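NRPS (Penicillium fellutanum, PDB 6NKI) is a non-ribosomal peptide synthetase chain whose Rossmann-type domain, of the Male sterility protein family, binds NADPH. Local coordinates at residues Gly31-Gly34 with Thr35-His39; Lys61-Ala64 with Arg65-Ala69; Gly89-Gln93 with Pro94-Leu98. All coordinates share one frame; numbering follows the deposited sequence.

Interaction 1 (Gly31-Gly34 with Thr35-His39); sequences GFLG and THILH. With NDP (NADPH dihydro-nicotinamide-adenine-dinucleotide phosphate), chain B.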
loop_
_atom_site.group_PDB
_atom_site.type_symbol
_atom_site.label_atom_id
_atom_site.label_comp_id
_atom_site.label_asym_id
_atom_site.label_seq_id
_atom_site.Cartn_x
_atom_site.Cartn_y
_atom_site.Cartn_z
ATOM N N GLY A 31 3.624 1.850 -22.065
ATOM C CA GLY A 31 4.508 1.275 -21.086
ATOM C C GLY A 31 3.781 0.856 -19.835
ATOM O O GLY A 31 2.636 1.239 -19.591
ATOM N N PHE A 32 4.476 0.057 -19.028
ATOM C CA PHE A 32 3.822 -0.635 -17.927
ATOM C C PHE A 32 3.293 0.361 -16.886
ATOM O O PHE A 32 2.088 0.442 -16.637
ATOM C CB PHE A 32 4.812 -1.630 -17.322
ATOM C CG PHE A 32 4.238 -2.477 -16.230
ATOM C CD1 PHE A 32 3.208 -3.379 -16.503
ATOM C CD2 PHE A 32 4.775 -2.432 -14.959
ATOM C CE1 PHE A 32 2.690 -4.182 -15.520
ATOM C CE2 PHE A 32 4.283 -3.247 -13.976
ATOM C CZ PHE A 32 3.219 -4.117 -14.252
ATOM N N LEU A 33 4.206 1.117 -16.274
ATOM C CA LEU A 33 3.869 2.308 -15.504
ATOM C C LEU A 33 2.880 3.215 -16.226
ATOM O O LEU A 33 1.856 3.621 -15.662
ATOM C CB LEU A 33 5.153 3.086 -15.199
ATOM C CG LEU A 33 4.940 4.339 -14.361
ATOM C CD1 LEU A 33 4.092 4.041 -13.119
ATOM C CD2 LEU A 33 6.330 4.834 -13.950
ATOM N N GLY A 34 3.167 3.509 -17.496
ATOM C CA GLY A 34 2.409 4.519 -18.207
ATOM C C GLY A 34 0.943 4.174 -18.371
ATOM O O GLY A 34 0.073 5.033 -18.184
ATOM N N THR A 35 0.643 2.922 -18.719
ATOM C CA THR A 35 -0.764 2.563 -18.853
ATOM C C THR A 35 -1.506 2.719 -17.529
ATOM O O THR A 35 -2.721 2.966 -17.528
ATOM C CB THR A 35 -0.924 1.138 -19.391
ATOM O OG1 THR A 35 -2.307 0.904 -19.691
ATOM C CG2 THR A 35 -0.424 0.076 -18.382
ATOM N N HIS A 36 -0.798 2.592 -16.397
ATOM C CA HIS A 36 -1.466 2.765 -15.110
ATOM C C HIS A 36 -1.642 4.234 -14.759
ATOM O O HIS A 36 -2.676 4.622 -14.183
ATOM C CB HIS A 36 -0.716 2.032 -13.989
ATOM C CG HIS A 36 -0.891 0.548 -14.033
ATOM N ND1 HIS A 36 0.023 -0.298 -14.629
ATOM C CD2 HIS A 36 -1.907 -0.238 -13.604
ATOM C CE1 HIS A 36 -0.411 -1.542 -14.546
ATOM N NE2 HIS A 36 -1.580 -1.532 -13.931
ATOM N N ILE A 37 -0.641 5.057 -15.095
ATOM C CA ILE A 37 -0.839 6.495 -15.020
ATOM C C ILE A 37 -2.047 6.879 -15.858
ATOM O O ILE A 37 -2.930 7.611 -15.398
ATOM C CB ILE A 37 0.426 7.238 -15.461
ATOM C CG1 ILE A 37 1.609 6.818 -14.593
ATOM C CG2 ILE A 37 0.210 8.758 -15.391
ATOM C CD1 ILE A 37 2.943 7.298 -15.153
ATOM N N LEU A 38 -2.148 6.314 -17.060
ATOM C CA LEU A 38 -3.288 6.605 -17.919
ATOM C C LEU A 38 -4.597 6.248 -17.218
ATOM O O LEU A 38 -5.460 7.110 -17.012
ATOM C CB LEU A 38 -3.130 5.873 -19.260
ATOM C CG LEU A 38 -4.233 6.220 -20.256
ATOM C CD1 LEU A 38 -4.138 7.689 -20.583
ATOM C CD2 LEU A 38 -4.240 5.361 -21.503
ATOM N N HIS A 39 -4.731 4.979 -16.817
ATOM C CA HIS A 39 -5.874 4.500 -16.030
ATOM C C HIS A 39 -6.265 5.470 -14.916
ATOM O O HIS A 39 -7.432 5.871 -14.800
ATOM C CB HIS A 39 -5.518 3.150 -15.438
ATOM C CG HIS A 39 -6.627 2.518 -14.674
ATOM N ND1 HIS A 39 -6.403 1.617 -13.659
ATOM C CD2 HIS A 39 -7.969 2.624 -14.801
ATOM C CE1 HIS A 39 -7.562 1.221 -13.172
ATOM N NE2 HIS A 39 -8.528 1.812 -13.852
HETATM P PA NDP B . 8.857 -0.465 -22.715
HETATM O O1A NDP B . 10.357 -0.486 -22.656
HETATM O O2A NDP B . 8.164 -0.870 -23.990
HETATM O O5B NDP B . 8.191 0.976 -22.148
HETATM C C5B NDP B . 8.903 2.031 -22.693
HETATM C C4B NDP B . 7.922 3.069 -23.244
HETATM O O4B NDP B . 8.679 4.011 -24.051
HETATM C C3B NDP B . 6.851 2.400 -24.091
HETATM O O3B NDP B . 5.656 3.084 -23.914
HETATM C C2B NDP B . 7.316 2.634 -25.573
HETATM O O2B NDP B . 6.306 2.761 -26.476
HETATM C C1B NDP B . 8.095 4.024 -25.370
HETATM N N9A NDP B . 9.182 4.232 -26.395
HETATM C C8A NDP B . 10.367 3.488 -26.600
HETATM N N7A NDP B . 11.125 3.961 -27.623
HETATM C C5A NDP B . 10.390 5.067 -28.105
HETATM C C6A NDP B . 10.626 5.985 -29.151
HETATM N N6A NDP B . 11.758 5.896 -29.935
HETATM N N1A NDP B . 9.742 6.990 -29.430
HETATM C C2A NDP B . 8.634 7.026 -28.626
HETATM N N3A NDP B . 8.271 6.249 -27.605
HETATM C C4A NDP B . 9.183 5.247 -27.353
HETATM O O3 NDP B . 8.360 -1.578 -21.558
HETATM P PN NDP B . 9.292 -1.508 -20.239
HETATM O O1N NDP B . 8.681 -2.317 -19.162
HETATM O O2N NDP B . 10.758 -1.663 -20.588
HETATM O O5D NDP B . 9.295 0.178 -19.478
HETATM C C5D NDP B . 7.995 0.658 -19.121
HETATM C C4D NDP B . 8.003 1.471 -17.735
HETATM O O4D NDP B . 8.344 0.611 -16.638
HETATM C C3D NDP B . 9.048 2.625 -17.728
HETATM O O3D NDP B . 8.376 3.852 -17.518
HETATM C C2D NDP B . 10.029 2.344 -16.555
HETATM O O2D NDP B . 10.187 3.443 -15.676
HETATM C C1D NDP B . 9.333 1.260 -15.777
HETATM N N1N NDP B . 10.236 0.098 -15.321
HETATM C C2N NDP B . 9.586 -1.090 -15.174
HETATM C C3N NDP B . 10.213 -2.222 -14.821
HETATM C C7N NDP B . 9.268 -3.303 -14.660
HETATM O O7N NDP B . 8.311 -3.543 -15.390
HETATM N N7N NDP B . 9.426 -4.003 -13.509
HETATM C C4N NDP B . 11.727 -2.307 -14.579
HETATM C C5N NDP B . 12.355 -0.942 -14.604
HETATM C C6N NDP B . 11.646 0.174 -14.953
HETATM P P2B NDP B . 6.010 1.233 -27.520
HETATM O O1X NDP B . 4.772 1.672 -28.240
HETATM O O2X NDP B . 7.296 1.119 -28.346
HETATM O O3X NDP B . 5.841 0.269 -26.389
#

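Interaction 2 (Lys61-Ala64 with Arg65-Ala69); sequences KGLA and RIIQA. With NDP (NADPH dihydro-nicotinamide-adenine-dinucleotide phosphate), chain B.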
loop_
_atom_site.group_PDB
_atom_site.type_symbol
_atom_site.label_atom_id
_atom_site.label_comp_id
_atom_site.label_asym_id
_atom_site.label_seq_id
_atom_site.Cartn_x
_atom_site.Cartn_y
_atom_site.Cartn_z
ATOM N N LYS A 61 -3.831 3.368 -35.087
ATOM C CA LYS A 61 -2.852 2.367 -34.662
ATOM C C LYS A 61 -2.320 2.694 -33.275
ATOM O O LYS A 61 -2.173 1.805 -32.426
ATOM C CB LYS A 61 -1.690 2.265 -35.661
ATOM C CG LYS A 61 -2.031 1.574 -36.985
ATOM C CD LYS A 61 -0.810 1.443 -37.892
ATOM C CE LYS A 61 -1.176 0.795 -39.218
ATOM N NZ LYS A 61 -0.008 0.738 -40.145
ATOM N N GLY A 62 -2.051 3.974 -33.021
ATOM C CA GLY A 62 -1.653 4.380 -31.686
ATOM C C GLY A 62 -2.705 4.053 -30.641
ATOM O O GLY A 62 -2.389 3.520 -29.575
ATOM N N LEU A 63 -3.970 4.391 -30.920
ATOM C CA LEU A 63 -5.039 4.036 -29.993
ATOM C C LEU A 63 -5.098 2.538 -29.778
ATOM O O LEU A 63 -5.168 2.071 -28.640
ATOM C CB LEU A 63 -6.390 4.534 -30.492
ATOM C CG LEU A 63 -7.500 4.012 -29.574
ATOM C CD1 LEU A 63 -7.381 4.590 -28.166
ATOM C CD2 LEU A 63 -8.883 4.237 -30.164
ATOM N N ALA A 64 -5.008 1.769 -30.861
ATOM C CA ALA A 64 -5.055 0.317 -30.742
ATOM C C ALA A 64 -3.972 -0.206 -29.801
ATOM O O ALA A 64 -4.234 -1.078 -28.963
ATOM C CB ALA A 64 -4.916 -0.303 -32.124
ATOM N N ARG A 65 -2.751 0.332 -29.916
ATOM C CA ARG A 65 -1.650 -0.120 -29.073
ATOM C C ARG A 65 -1.833 0.281 -27.615
ATOM O O ARG A 65 -1.276 -0.368 -26.720
ATOM C CB ARG A 65 -0.320 0.429 -29.585
ATOM C CG ARG A 65 0.195 -0.174 -30.878
ATOM C CD ARG A 65 1.501 0.513 -31.223
ATOM N NE ARG A 65 2.510 0.275 -30.189
ATOM C CZ ARG A 65 3.437 -0.677 -30.243
ATOM N NH1 ARG A 65 3.521 -1.469 -31.309
ATOM N NH2 ARG A 65 4.304 -0.813 -29.249
ATOM N N ILE A 66 -2.566 1.362 -27.352
ATOM C CA ILE A 66 -2.811 1.756 -25.971
ATOM C C ILE A 66 -4.085 1.130 -25.415
ATOM O O ILE A 66 -4.234 1.047 -24.187
ATOM C CB ILE A 66 -2.818 3.291 -25.818
ATOM C CG1 ILE A 66 -3.850 3.930 -26.732
ATOM C CG2 ILE A 66 -1.432 3.866 -26.070
ATOM C CD1 ILE A 66 -3.880 5.408 -26.647
ATOM N N ILE A 67 -4.979 0.647 -26.278
ATOM C CA ILE A 67 -5.995 -0.276 -25.799
ATOM C C ILE A 67 -5.341 -1.582 -25.358
ATOM O O ILE A 67 -5.635 -2.105 -24.278
ATOM C CB ILE A 67 -7.071 -0.528 -26.870
ATOM C CG1 ILE A 67 -7.559 0.775 -27.463
ATOM C CG2 ILE A 67 -8.293 -1.169 -26.244
ATOM C CD1 ILE A 67 -8.026 1.693 -26.467
ATOM N N GLN A 68 -4.432 -2.128 -26.189
ATOM C CA GLN A 68 -3.896 -3.452 -25.880
ATOM C C GLN A 68 -3.047 -3.420 -24.626
ATOM O O GLN A 68 -2.943 -4.435 -23.929
ATOM C CB GLN A 68 -3.037 -4.024 -27.001
ATOM C CG GLN A 68 -1.560 -3.618 -26.930
ATOM C CD GLN A 68 -0.684 -4.343 -27.938
ATOM O OE1 GLN A 68 -1.173 -5.120 -28.758
ATOM N NE2 GLN A 68 0.628 -4.132 -27.841
ATOM N N ALA A 69 -2.422 -2.278 -24.333
ATOM C CA ALA A 69 -1.708 -2.148 -23.073
ATOM C C ALA A 69 -2.675 -2.056 -21.904
ATOM O O ALA A 69 -2.311 -2.424 -20.782
ATOM C CB ALA A 69 -0.771 -0.934 -23.109
HETATM P PA NDP B . 8.857 -0.465 -22.715
HETATM O O1A NDP B . 10.357 -0.486 -22.656
HETATM O O2A NDP B . 8.164 -0.870 -23.990
HETATM O O5B NDP B . 8.191 0.976 -22.148
HETATM C C5B NDP B . 8.903 2.031 -22.693
HETATM C C4B NDP B . 7.922 3.069 -23.244
HETATM O O4B NDP B . 8.679 4.011 -24.051
HETATM C C3B NDP B . 6.851 2.400 -24.091
HETATM O O3B NDP B . 5.656 3.084 -23.914
HETATM C C2B NDP B . 7.316 2.634 -25.573
HETATM O O2B NDP B . 6.306 2.761 -26.476
HETATM C C1B NDP B . 8.095 4.024 -25.370
HETATM N N9A NDP B . 9.182 4.232 -26.395
HETATM C C8A NDP B . 10.367 3.488 -26.600
HETATM N N7A NDP B . 11.125 3.961 -27.623
HETATM C C5A NDP B . 10.390 5.067 -28.105
HETATM C C6A NDP B . 10.626 5.985 -29.151
HETATM N N6A NDP B . 11.758 5.896 -29.935
HETATM N N1A NDP B . 9.742 6.990 -29.430
HETATM C C2A NDP B . 8.634 7.026 -28.626
HETATM N N3A NDP B . 8.271 6.249 -27.605
HETATM C C4A NDP B . 9.183 5.247 -27.353
HETATM O O3 NDP B . 8.360 -1.578 -21.558
HETATM P PN NDP B . 9.292 -1.508 -20.239
HETATM O O1N NDP B . 8.681 -2.317 -19.162
HETATM O O2N NDP B . 10.758 -1.663 -20.588
HETATM O O5D NDP B . 9.295 0.178 -19.478
HETATM C C5D NDP B . 7.995 0.658 -19.121
HETATM C C4D NDP B . 8.003 1.471 -17.735
HETATM O O4D NDP B . 8.344 0.611 -16.638
HETATM C C3D NDP B . 9.048 2.625 -17.728
HETATM O O3D NDP B . 8.376 3.852 -17.518
HETATM C C2D NDP B . 10.029 2.344 -16.555
HETATM O O2D NDP B . 10.187 3.443 -15.676
HETATM C C1D NDP B . 9.333 1.260 -15.777
HETATM N N1N NDP B . 10.236 0.098 -15.321
HETATM C C2N NDP B . 9.586 -1.090 -15.174
HETATM C C3N NDP B . 10.213 -2.222 -14.821
HETATM C C7N NDP B . 9.268 -3.303 -14.660
HETATM O O7N NDP B . 8.311 -3.543 -15.390
HETATM N N7N NDP B . 9.426 -4.003 -13.509
HETATM C C4N NDP B . 11.727 -2.307 -14.579
HETATM C C5N NDP B . 12.355 -0.942 -14.604
HETATM C C6N NDP B . 11.646 0.174 -14.953
HETATM P P2B NDP B . 6.010 1.233 -27.520
HETATM O O1X NDP B . 4.772 1.672 -28.240
HETATM O O2X NDP B . 7.296 1.119 -28.346
HETATM O O3X NDP B . 5.841 0.269 -26.389
#

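Interaction 3 (Gly89-Gln93 with Pro94-Leu98); sequences GDLSQ and PHLGL. With NDP (NADPH dihydro-nicotinamide-adenine-dinucleotide phosphate), chain B.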
loop_
_atom_site.group_PDB
_atom_site.type_symbol
_atom_site.label_atom_id
_atom_site.label_comp_id
_atom_site.label_asym_id
_atom_site.label_seq_id
_atom_site.Cartn_x
_atom_site.Cartn_y
_atom_site.Cartn_z
ATOM N N GLY A 89 3.799 10.471 -32.759
ATOM C CA GLY A 89 5.052 11.110 -32.426
ATOM C C GLY A 89 6.147 10.098 -32.184
ATOM O O GLY A 89 5.983 8.901 -32.429
ATOM N N ASP A 90 7.277 10.611 -31.702
ATOM C CA ASP A 90 8.486 9.827 -31.501
ATOM C C ASP A 90 9.490 10.677 -30.746
ATOM O O ASP A 90 9.907 11.746 -31.205
ATOM C CB ASP A 90 9.055 9.317 -32.840
ATOM C CG ASP A 90 10.248 8.356 -32.668
ATOM O OD1 ASP A 90 10.841 8.279 -31.566
ATOM O OD2 ASP A 90 10.558 7.625 -33.636
ATOM N N LEU A 91 9.876 10.177 -29.577
ATOM C CA LEU A 91 10.780 10.897 -28.696
ATOM C C LEU A 91 12.062 11.287 -29.426
ATOM O O LEU A 91 12.643 12.347 -29.162
ATOM C CB LEU A 91 11.074 10.006 -27.484
ATOM C CG LEU A 91 9.935 9.477 -26.580
ATOM C CD1 LEU A 91 10.437 8.420 -25.610
ATOM C CD2 LEU A 91 9.239 10.564 -25.804
ATOM N N SER A 92 12.503 10.449 -30.370
ATOM C CA SER A 92 13.773 10.689 -31.053
ATOM C C SER A 92 13.722 11.964 -31.882
ATOM O O SER A 92 14.645 12.785 -31.834
ATOM C CB SER A 92 14.139 9.488 -31.929
ATOM O OG SER A 92 14.330 8.330 -31.131
ATOM N N GLN A 93 12.645 12.154 -32.639
ATOM C CA GLN A 93 12.568 13.273 -33.564
ATOM C C GLN A 93 12.464 14.602 -32.822
ATOM O O GLN A 93 12.096 14.649 -31.648
ATOM C CB GLN A 93 11.374 13.114 -34.505
ATOM C CG GLN A 93 11.474 11.931 -35.464
ATOM C CD GLN A 93 10.301 11.860 -36.435
ATOM O OE1 GLN A 93 9.414 12.718 -36.427
ATOM N NE2 GLN A 93 10.283 10.820 -37.261
ATOM N N PRO A 94 12.803 15.698 -33.488
ATOM C CA PRO A 94 12.578 17.010 -32.883
ATOM C C PRO A 94 11.099 17.242 -32.650
ATOM O O PRO A 94 10.249 16.809 -33.431
ATOM C CB PRO A 94 13.131 17.989 -33.929
ATOM C CG PRO A 94 14.076 17.182 -34.742
ATOM C CD PRO A 94 13.476 15.809 -34.795
ATOM N N HIS A 95 10.815 17.892 -31.522
ATOM C CA HIS A 95 9.416 18.243 -31.185
ATOM C C HIS A 95 8.648 16.978 -30.800
ATOM O O HIS A 95 7.419 16.994 -30.942
ATOM C CB HIS A 95 8.812 18.951 -32.399
ATOM C CG HIS A 95 9.060 20.419 -32.395
ATOM N ND1 HIS A 95 8.197 21.313 -32.984
ATOM C CD2 HIS A 95 10.026 21.155 -31.807
ATOM C CE1 HIS A 95 8.641 22.537 -32.797
ATOM N NE2 HIS A 95 9.759 22.466 -32.077
ATOM N N LEU A 96 9.387 15.902 -30.489
ATOM C CA LEU A 96 8.919 14.544 -30.076
ATOM C C LEU A 96 8.282 13.790 -31.249
ATOM O O LEU A 96 7.665 12.743 -30.997
ATOM C CB LEU A 96 7.964 14.618 -28.879
ATOM C CG LEU A 96 8.436 15.466 -27.701
ATOM C CD1 LEU A 96 7.266 15.857 -26.822
ATOM C CD2 LEU A 96 9.481 14.732 -26.882
ATOM N N GLY A 97 8.508 14.245 -32.485
ATOM C CA GLY A 97 7.885 13.644 -33.675
ATOM C C GLY A 97 6.500 14.214 -33.905
ATOM O O GLY A 97 5.784 13.683 -34.757
ATOM N N LEU A 98 6.137 15.262 -33.166
ATOM C CA LEU A 98 4.785 15.864 -33.273
ATOM C C LEU A 98 4.676 16.865 -34.422
ATOM O O LEU A 98 5.704 17.365 -34.895
ATOM C CB LEU A 98 4.407 16.535 -31.951
ATOM C CG LEU A 98 3.982 15.587 -30.834
ATOM C CD1 LEU A 98 3.924 16.321 -29.508
ATOM C CD2 LEU A 98 2.640 14.957 -31.154
HETATM P PA NDP B . 8.857 -0.465 -22.715
HETATM O O1A NDP B . 10.357 -0.486 -22.656
HETATM O O2A NDP B . 8.164 -0.870 -23.990
HETATM O O5B NDP B . 8.191 0.976 -22.148
HETATM C C5B NDP B . 8.903 2.031 -22.693
HETATM C C4B NDP B . 7.922 3.069 -23.244
HETATM O O4B NDP B . 8.679 4.011 -24.051
HETATM C C3B NDP B . 6.851 2.400 -24.091
HETATM O O3B NDP B . 5.656 3.084 -23.914
HETATM C C2B NDP B . 7.316 2.634 -25.573
HETATM O O2B NDP B . 6.306 2.761 -26.476
HETATM C C1B NDP B . 8.095 4.024 -25.370
HETATM N N9A NDP B . 9.182 4.232 -26.395
HETATM C C8A NDP B . 10.367 3.488 -26.600
HETATM N N7A NDP B . 11.125 3.961 -27.623
HETATM C C5A NDP B . 10.390 5.067 -28.105
HETATM C C6A NDP B . 10.626 5.985 -29.151
HETATM N N6A NDP B . 11.758 5.896 -29.935
HETATM N N1A NDP B . 9.742 6.990 -29.430
HETATM C C2A NDP B . 8.634 7.026 -28.626
HETATM N N3A NDP B . 8.271 6.249 -27.605
HETATM C C4A NDP B . 9.183 5.247 -27.353
HETATM O O3 NDP B . 8.360 -1.578 -21.558
HETATM P PN NDP B . 9.292 -1.508 -20.239
HETATM O O1N NDP B . 8.681 -2.317 -19.162
HETATM O O2N NDP B . 10.758 -1.663 -20.588
HETATM O O5D NDP B . 9.295 0.178 -19.478
HETATM C C5D NDP B . 7.995 0.658 -19.121
HETATM C C4D NDP B . 8.003 1.471 -17.735
HETATM O O4D NDP B . 8.344 0.611 -16.638
HETATM C C3D NDP B . 9.048 2.625 -17.728
HETATM O O3D NDP B . 8.376 3.852 -17.518
HETATM C C2D NDP B . 10.029 2.344 -16.555
HETATM O O2D NDP B . 10.187 3.443 -15.676
HETATM C C1D NDP B . 9.333 1.260 -15.777
HETATM N N1N NDP B . 10.236 0.098 -15.321
HETATM C C2N NDP B . 9.586 -1.090 -15.174
HETATM C C3N NDP B . 10.213 -2.222 -14.821
HETATM C C7N NDP B . 9.268 -3.303 -14.660
HETATM O O7N NDP B . 8.311 -3.543 -15.390
HETATM N N7N NDP B . 9.426 -4.003 -13.509
HETATM C C4N NDP B . 11.727 -2.307 -14.579
HETATM C C5N NDP B . 12.355 -0.942 -14.604
HETATM C C6N NDP B . 11.646 0.174 -14.953
HETATM P P2B NDP B . 6.010 1.233 -27.520
HETATM O O1X NDP B . 4.772 1.672 -28.240
HETATM O O2X NDP B . 7.296 1.119 -28.346
HETATM O O3X NDP B . 5.841 0.269 -26.389
#

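Interaction 1 (Gly31-Gly34 with Thr35-His39)
Phe-32 and His-36 meet one turn apart at the start of helix 32-43, where the glycine-rich GxxGxxG loop of a Rossmann fold runs into its first helix; Gly-31 and Gly-34 are the last two glycines of that motif. The rings form a T-shaped pair: the CE1 corner of His-36 is directed at one face of Phe-32, with centroids 5.5 Å apart and planes at 80°. Phe-32 CB leads away from the following turn, but with CG anti to the backbone N (chi1 -176°) the end of the ring is turned back toward it, bringing that face over His-36 CE1.

The same imidazole also bonds to the backbone. His-36 ND1 donates to Phe-32 O over 3.0 Å, approaching from above the carbonyl plane, and this second grip limits rotation of the ring that presents its edge to Phe-32. Among the main-chain bonds, Thr-35 N reaches Gly-31 O at 2.8 Å and Ile-37 N reaches Leu-33 O at 2.9 Å, while Leu-38 N to Gly-34 O continues the ladder.

Apolar contact lies on another side of the helix, where Leu-33 CG meets Ile-37 CD1 at 3.7 Å; both side chains also rest on Ile-283 of helix 276-288. Toward the ligand, Gly-31 N lies 3.0 Å from O3B of NADPH, and Phe-32 N is 3.6 Å from its C5D. The hydroxyl of Thr-35 is engaged beyond the helix, its OG1 hydrogen-bonded to NE1 of Trp-75.

Interaction 2 (Lys61-Ala64 with Arg65-Ala69)
Leu-63 holds its CG anti to the backbone N (chi1 174°), which carries CD1 forward along helix 59-72 to Ile-66 and Ile-67. The methyls Leu-63 CD1 and Ile-67 CD1 meet at 3.4 Å. Leu-63 crosses the Ile-66 side chain at about a right angle instead, with its CD1 3.9 Å from Ile-66 CG1. Leu-63 and Ile-66 both lean on Val-86 of strand 84-88, so this buried side fastens the helix to the edge of the parallel sheet.

Regular i to i+4 bonds carry the backbone through the turn. Arg-65 N donates to Lys-61 O at 3.0 Å and Ile-67 N to Leu-63 O at 2.8 Å, with Ile-66 and Gln-68 bonded likewise to Gly-62 and Ala-64.

Arg-65 leaves the helix on a different side. The start of its side chain runs past Lys-61 O, which lies 3.5 Å from Arg-65 CG, before a bend at chi3 (62°) turns the guanidinium toward the phosphate on the adenosine ribose of NADPH. NH2 of Arg-65 meets O1X of the ligand at 2.7 Å, and its NE reaches the same oxygen at 3.3 Å; both bonds are weak, being well bent at the hydrogen, while O3X lies at the edge of the guanidinium and in its plane. The positive charge probably adds an electrostatic attraction that tolerates such bent bonds. With Arg-55 also bonding the ligand, an arginine reaching the 2'-phosphate from beyond the second strand is an arrangement characteristic of Rossmann domains that bind NADPH.

Interaction 3 (Gly89-Gln93 with Pro94-Leu98)
Leu-91 and Leu-96 touch through their CD2 methyls at 4.3 Å, but the other side of Leu-91 belongs to the ligand: its CG lies over one face of the NADPH adenine, 3.4 Å from C2A. Asp-90 meets the edge of the base in its plane, OD1 accepting from N6A over 3.0 Å and lying 2.7 Å from N1A, an approach not counted as a bond. Leu-91 N, 3.2 Å from N1A, is tilted off that plane.

An Asx turn positions the carboxylate. Ser-92 N donates to Asp-90 OD1 in a nearly straight bond (165°), meeting the oxygen from above the carboxylate plane, so OD1 is gripped by both the base and the backbone.

The next shell is the reversal through Pro-94. Leu-96 N makes a weak bond to Gln-93 O at 3.2 Å, and Gly-97 N closes a turn onto Pro-94 O. His-95, Leu-96 and Gly-97 all have positive phi, a curl that returns the chain to its starting point: Gly-89 CA points a C-H at Gly-97 O over 3.5 Å, and Gln-93 OE1 lies 3.3 Å from Gly-97 CA. The model places Asp-90 and Leu-96 O too close together for the bond between them to be trusted.

The loop extends from strand 84-88, with Gly-89 still bonded through its backbone to Ala-54 at the end of strand 47-54, while Leu-91 and Leu-96 pack against Ser-146 of helix 136-156.

How the interactions relate
The three contacts follow the first three strands of the parallel sheet in turn, strands 22-27, 47-54 and 84-88, which lie side by side in it, and each meets a different part of one NADPH molecule. Interaction 1 lies beside the adenosine ribose and the diphosphate end of the other ribose, interaction 2 reaches the 2'-phosphate, and interaction 3 borders the adenine. Interactions 1 and 2 are neighbours, with centres about 12 Å apart, and pack where Thr-35 OG1 lies 3.5 Å from Ala-69 O. Interaction 3 touches neither: its nearest atoms are about 10 Å from interaction 1 and about 8 Å from interaction 2, and the ligand spans the separation.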